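Local coordinates for putative sugar binding protein (Salmonella enterica subsp. enterica serovar Typhimurium, PDB 3KNZ) that probably binds phosphosugars or related carbohydrate derivatives through SIS-type domains, although its precise substrate and activity remain unestablished, at residues Gly49-Ile53 against Trp75-Pro79; Trp39-Leu45 against Ala175-Gln180. One frame throughout, in Å; residues are numbered along the deposited sequence.

Interaction 1 (Gly49-Ile53 against Trp75-Pro79); sequences GVTRI and WCALP
I53 and P79 make the polar link of this contact: the backbone N of I53 donates to P79 O at 2.9 Å, with an N-H...O angle of 172°, so the bond is almost straight. On one side of it lies an apolar cluster. The I53 side chain runs at about a right angle to that of L78, and its terminal CD1 lies 3.6 Å from L78 CD1. The same methyl reaches C76 CB at 3.9 Å. This approach follows from chi1 of I53 (-63°), which places CG1 opposite the carbonyl carbon and sends CD1 further toward 75-79 than the initial direction of the side chain suggests. V50 adds a looser apolar contact, CG1 to L78 CD1 at 4.3 Å. The other branch of L78 turns to the backbone, where CD2 packs 3.4 Å from T51 O; P79 CD also lies against this oxygen. At the far end P79 CB lies over one face of the R52 guanidinium, 3.5 Å from R52 NH2.

In the next shell, the R52 chain bends at chi3 (-45°), and its NE forms a salt bridge with D81, which helps fix the rotation of the guanidinium. R52 NH2 also lies close to its counterpart, R52 of the second subunit, while P79 packs on R95 of that subunit. V50 rests on L100, and T51 OG1 is hydrogen-bonded to K98 O. A77, with positive phi, is the first residue past helix 59-76, after which L78 and P79 lead into strand 80-83. The I53-P79 bond therefore joins strand 52-56 to the residue that leads into strand 80-83, its parallel neighbour, closing the beta-alpha-beta crossover formed by strand 52-56, helix 59-76 and strand 80-83 in the SIS domain.

Interaction 2 (Trp39-Leu45 against Ala175-Gln180); sequences WRAAQAL and AVAGQQ
A42 packs directly on A175 and V176 where two helices of the SIS-type alpha/beta fold cross, 36-47 and 161-179. The axes of the short helical segments 39-45 and 175-179 approach to 8.4 Å at a signed crossing angle of -55°. Small residues permit this spacing: A42 CB sits 3.5 Å from A175 O and 3.9 Å from A175 CB, and the CA atoms of A42 and V176 form the nearest backbone pair. Next to this point, L45 meets V176 at about a right angle, CD1 to CG2 at 3.7 Å. The first torsion of V176 sets CG2 anti to the carbonyl carbon, where the methyl touches both L45 and A42. A42, L45, A175 and V176 are all buried, and the interior of the contact is wholly apolar in its side chains.

The rim formed by W39 and Q179 is partly exposed but closely packed. W39 lays one indole face over A175, whose CA is offset toward the ring's rim, and W39 CZ3 lies 3.6 Å from A175 O. The six-membered ring also reaches G178, where a glycine leaves the backbone directly accessible to the indole. Q179 folds back at chi2 (-77°) and brings its CG against both W39 CE3 (3.7 Å) and A42 CB; its amide plane is 63° from the indole plane and lies beside the backbone and CB of Q43. The loose side belongs to Q43, whose CB comes no nearer than 3.9 Å to Q179 NE2 and whose amide leads away to E47.

At the other end of the contact from W39, Q180 is the first residue past the helix. Its amide has polar partners on both atoms, OE1 with R182 and NE2 with T46 OG1. That same NE2 passes at about a right angle to the L45 side chain, 3.4 Å from L45 CD2.

From the N terminus, helix 36-47 supplies the first half of interaction 2 and leads into strand 52-56, whose first residues take part in interaction 1. Interaction 1 closes a short loop: 21 residues, mostly helix 59-76, separate its segments. Interaction 2 closes a far longer one, with 129 intervening residues that include both segments of interaction 1, so the two nest without crossing. Their centres are 11 Å apart and they touch directly: C76 CA lies 3.8 Å from V176 CG1, and V50 CB 3.8 Å from L45 O. Together they tie helices 36-47 and 161-179 to the crossover beside strand 80-83, the outermost of its sheet within this chain.

Interaction 1 (Gly49-Ile53 against Trp75-Pro79)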
loop_
_atom_site.group_PDB
_atom_site.type_symbol
_atom_site.label_atom_id
_atom_site.label_comp_id
_atom_site.label_asym_id
_atom_site.label_seq_id
_atom_site.Cartn_x
_atom_site.Cartn_y
_atom_site.Cartn_z
ATOM N N GLY A 49 -1.564 24.735 -15.001
ATOM C CA GLY A 49 -2.774 24.130 -14.436
ATOM C C GLY A 49 -2.700 22.714 -13.887
ATOM O O GLY A 49 -3.530 21.870 -14.229
ATOM N N VAL A 50 -1.711 22.454 -13.037
ATOM C CA VAL A 50 -1.579 21.158 -12.372
ATOM C C VAL A 50 -2.570 21.113 -11.209
ATOM O O VAL A 50 -2.605 22.028 -10.386
ATOM C CB VAL A 50 -0.153 20.929 -11.845
ATOM C CG1 VAL A 50 -0.135 19.805 -10.811
ATOM C CG2 VAL A 50 0.796 20.648 -13.001
ATOM N N THR A 51 -3.364 20.050 -11.133
ATOM C CA THR A 51 -4.402 19.946 -10.111
ATOM C C THR A 51 -4.054 19.021 -8.944
ATOM O O THR A 51 -4.757 19.012 -7.932
ATOM C CB THR A 51 -5.719 19.462 -10.737
ATOM O OG1 THR A 51 -5.608 18.076 -11.083
ATOM C CG2 THR A 51 -6.050 20.287 -11.985
ATOM N N ARG A 52 -2.982 18.244 -9.074
ATOM C CA ARG A 52 -2.574 17.334 -7.997
ATOM C C ARG A 52 -1.130 16.853 -8.177
ATOM O O ARG A 52 -0.570 16.917 -9.279
ATOM C CB ARG A 52 -3.516 16.122 -7.946
ATOM C CG ARG A 52 -3.369 15.159 -9.137
ATOM C CD ARG A 52 -4.497 14.117 -9.217
ATOM N NE ARG A 52 -4.810 13.491 -7.930
ATOM C CZ ARG A 52 -5.812 13.856 -7.129
ATOM N NH1 ARG A 52 -6.634 14.843 -7.467
ATOM N NH2 ARG A 52 -6.005 13.221 -5.981
ATOM N N ILE A 53 -0.514 16.396 -7.092
ATOM C CA ILE A 53 0.826 15.823 -7.196
ATOM C C ILE A 53 0.706 14.318 -6.987
ATOM O O ILE A 53 -0.034 13.864 -6.115
ATOM C CB ILE A 53 1.859 16.404 -6.179
ATOM C CG1 ILE A 53 2.105 17.902 -6.399
ATOM C CG2 ILE A 53 3.200 15.659 -6.289
ATOM C CD1 ILE A 53 1.062 18.791 -5.796
ATOM N N TRP A 75 1.545 22.524 2.014
ATOM C CA TRP A 75 2.254 23.630 1.380
ATOM C C TRP A 75 2.086 23.753 -0.128
ATOM O O TRP A 75 2.320 24.822 -0.685
ATOM C CB TRP A 75 3.721 23.609 1.794
ATOM C CG TRP A 75 3.858 23.909 3.255
ATOM C CD1 TRP A 75 4.261 23.058 4.239
ATOM C CD2 TRP A 75 3.526 25.145 3.906
ATOM N NE1 TRP A 75 4.231 23.696 5.458
ATOM C CE2 TRP A 75 3.784 24.975 5.278
ATOM C CE3 TRP A 75 3.058 26.387 3.455
ATOM C CZ2 TRP A 75 3.589 25.994 6.201
ATOM C CZ3 TRP A 75 2.861 27.394 4.373
ATOM C CH2 TRP A 75 3.125 27.193 5.729
ATOM N N CYS A 76 1.682 22.675 -0.789
ATOM C CA CYS A 76 1.384 22.740 -2.218
ATOM C C CYS A 76 -0.071 23.154 -2.392
ATOM O O CYS A 76 -0.451 23.688 -3.425
ATOM C CB CYS A 76 1.628 21.398 -2.899
ATOM S SG CYS A 76 3.362 20.902 -2.936
ATOM N N ALA A 77 -0.879 22.905 -1.362
ATOM C CA ALA A 77 -2.299 23.247 -1.382
ATOM C C ALA A 77 -3.017 22.439 -2.454
ATOM O O ALA A 77 -3.994 22.882 -3.031
ATOM C CB ALA A 77 -2.481 24.735 -1.616
ATOM N N LEU A 78 -2.512 21.240 -2.708
ATOM C CA LEU A 78 -3.075 20.335 -3.704
ATOM C C LEU A 78 -3.125 18.932 -3.133
ATOM O O LEU A 78 -2.408 18.613 -2.179
ATOM C CB LEU A 78 -2.205 20.300 -4.965
ATOM C CG LEU A 78 -2.169 21.536 -5.861
ATOM C CD1 LEU A 78 -1.125 21.367 -6.955
ATOM C CD2 LEU A 78 -3.547 21.786 -6.452
ATOM N N PRO A 79 -3.995 18.085 -3.697
ATOM C CA PRO A 79 -3.991 16.702 -3.257
ATOM C C PRO A 79 -2.654 16.069 -3.603
ATOM O O PRO A 79 -2.052 16.430 -4.613
ATOM C CB PRO A 79 -5.099 16.061 -4.097
ATOM C CG PRO A 79 -5.996 17.172 -4.474
ATOM C CD PRO A 79 -5.118 18.382 -4.603
#

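Interaction 2 (Trp39-Leu45 against Ala175-Gln180)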
loop_
_atom_site.group_PDB
_atom_site.type_symbol
_atom_site.label_atom_id
_atom_site.label_comp_id
_atom_site.label_asym_id
_atom_site.label_seq_id
_atom_site.Cartn_x
_atom_site.Cartn_y
_atom_site.Cartn_z
ATOM N N TRP A 39 12.489 25.597 -8.013
ATOM C CA TRP A 39 11.716 26.773 -8.394
ATOM C C TRP A 39 11.122 26.665 -9.800
ATOM O O TRP A 39 9.952 26.995 -9.991
ATOM C CB TRP A 39 12.536 28.056 -8.212
ATOM C CG TRP A 39 12.661 28.411 -6.758
ATOM C CD1 TRP A 39 13.679 28.071 -5.904
ATOM C CD2 TRP A 39 11.701 29.129 -5.969
ATOM N NE1 TRP A 39 13.420 28.554 -4.640
ATOM C CE2 TRP A 39 12.212 29.203 -4.652
ATOM C CE3 TRP A 39 10.466 29.727 -6.252
ATOM C CZ2 TRP A 39 11.529 29.855 -3.620
ATOM C CZ3 TRP A 39 9.788 30.370 -5.228
ATOM C CH2 TRP A 39 10.322 30.430 -3.929
ATOM N N ARG A 40 11.896 26.193 -10.774
ATOM C CA ARG A 40 11.358 26.029 -12.130
ATOM C C ARG A 40 10.146 25.112 -12.105
ATOM O O ARG A 40 9.136 25.392 -12.747
ATOM C CB ARG A 40 12.401 25.472 -13.098
ATOM C CG ARG A 40 13.461 26.477 -13.515
ATOM C CD ARG A 40 14.351 25.930 -14.624
ATOM N NE ARG A 40 15.098 24.748 -14.194
ATOM C CZ ARG A 40 16.263 24.782 -13.547
ATOM N NH1 ARG A 40 16.842 25.942 -13.237
ATOM N NH2 ARG A 40 16.852 23.645 -13.204
ATOM N N ALA A 41 10.257 24.016 -11.359
ATOM C CA ALA A 41 9.160 23.057 -11.216
ATOM C C ALA A 41 7.968 23.713 -10.520
ATOM O O ALA A 41 6.819 23.474 -10.885
ATOM C CB ALA A 41 9.624 21.819 -10.443
ATOM N N ALA A 42 8.240 24.543 -9.517
ATOM C CA ALA A 42 7.178 25.244 -8.808
ATOM C C ALA A 42 6.486 26.235 -9.748
ATOM O O ALA A 42 5.260 26.364 -9.739
ATOM C CB ALA A 42 7.734 25.954 -7.590
ATOM N N GLN A 43 7.273 26.927 -10.565
ATOM C CA GLN A 43 6.725 27.883 -11.529
ATOM C C GLN A 43 5.876 27.170 -12.579
ATOM O O GLN A 43 4.753 27.587 -12.865
ATOM C CB GLN A 43 7.845 28.658 -12.219
ATOM C CG GLN A 43 7.361 29.580 -13.337
ATOM C CD GLN A 43 8.508 30.206 -14.117
ATOM O OE1 GLN A 43 9.661 30.179 -13.677
ATOM N NE2 GLN A 43 8.199 30.769 -15.284
ATOM N N ALA A 44 6.419 26.092 -13.141
ATOM C CA ALA A 44 5.730 25.315 -14.173
ATOM C C ALA A 44 4.410 24.729 -13.669
ATOM O O ALA A 44 3.422 24.654 -14.403
ATOM C CB ALA A 44 6.637 24.205 -14.677
ATOM N N LEU A 45 4.409 24.308 -12.413
ATOM C CA LEU A 45 3.230 23.736 -11.795
ATOM C C LEU A 45 2.115 24.771 -11.746
ATOM O O LEU A 45 0.991 24.505 -12.166
ATOM C CB LEU A 45 3.583 23.245 -10.386
ATOM C CG LEU A 45 2.460 22.730 -9.483
ATOM C CD1 LEU A 45 3.051 22.050 -8.257
ATOM C CD2 LEU A 45 1.507 23.848 -9.069
ATOM N N ALA A 175 8.882 25.485 -2.228
ATOM C CA ALA A 175 9.068 26.226 -3.469
ATOM C C ALA A 175 7.700 26.537 -4.083
ATOM O O ALA A 175 7.466 27.651 -4.554
ATOM C CB ALA A 175 9.935 25.444 -4.444
ATOM N N VAL A 176 6.792 25.559 -4.062
ATOM C CA VAL A 176 5.449 25.759 -4.602
ATOM C C VAL A 176 4.692 26.804 -3.779
ATOM O O VAL A 176 4.019 27.676 -4.339
ATOM C CB VAL A 176 4.639 24.433 -4.664
ATOM C CG1 VAL A 176 3.167 24.705 -4.975
ATOM C CG2 VAL A 176 5.254 23.476 -5.692
ATOM N N ALA A 177 4.813 26.721 -2.454
ATOM C CA ALA A 177 4.150 27.687 -1.568
ATOM C C ALA A 177 4.705 29.099 -1.808
ATOM O O ALA A 177 3.966 30.085 -1.757
ATOM C CB ALA A 177 4.299 27.278 -0.098
ATOM N N GLY A 178 6.002 29.192 -2.084
ATOM C CA GLY A 178 6.624 30.480 -2.366
ATOM C C GLY A 178 6.104 31.107 -3.649
ATOM O O GLY A 178 5.653 32.249 -3.644
ATOM N N GLN A 179 6.180 30.364 -4.752
ATOM C CA GLN A 179 5.685 30.842 -6.045
ATOM C C GLN A 179 4.249 31.331 -5.967
ATOM O O GLN A 179 3.909 32.361 -6.545
ATOM C CB GLN A 179 5.761 29.735 -7.098
ATOM C CG GLN A 179 7.079 29.643 -7.827
ATOM C CD GLN A 179 7.242 30.727 -8.881
ATOM O OE1 GLN A 179 6.257 31.270 -9.385
ATOM N NE2 GLN A 179 8.489 31.029 -9.238
ATOM N N GLN A 180 3.412 30.597 -5.246
ATOM C CA GLN A 180 1.999 30.927 -5.143
ATOM C C GLN A 180 1.718 31.932 -4.027
ATOM O O GLN A 180 0.575 32.130 -3.630
ATOM C CB GLN A 180 1.201 29.633 -4.968
ATOM C CG GLN A 180 1.434 28.671 -6.141
ATOM C CD GLN A 180 0.798 27.303 -5.981
ATOM O OE1 GLN A 180 0.268 26.958 -4.923
ATOM N NE2 GLN A 180 0.866 26.502 -7.043
#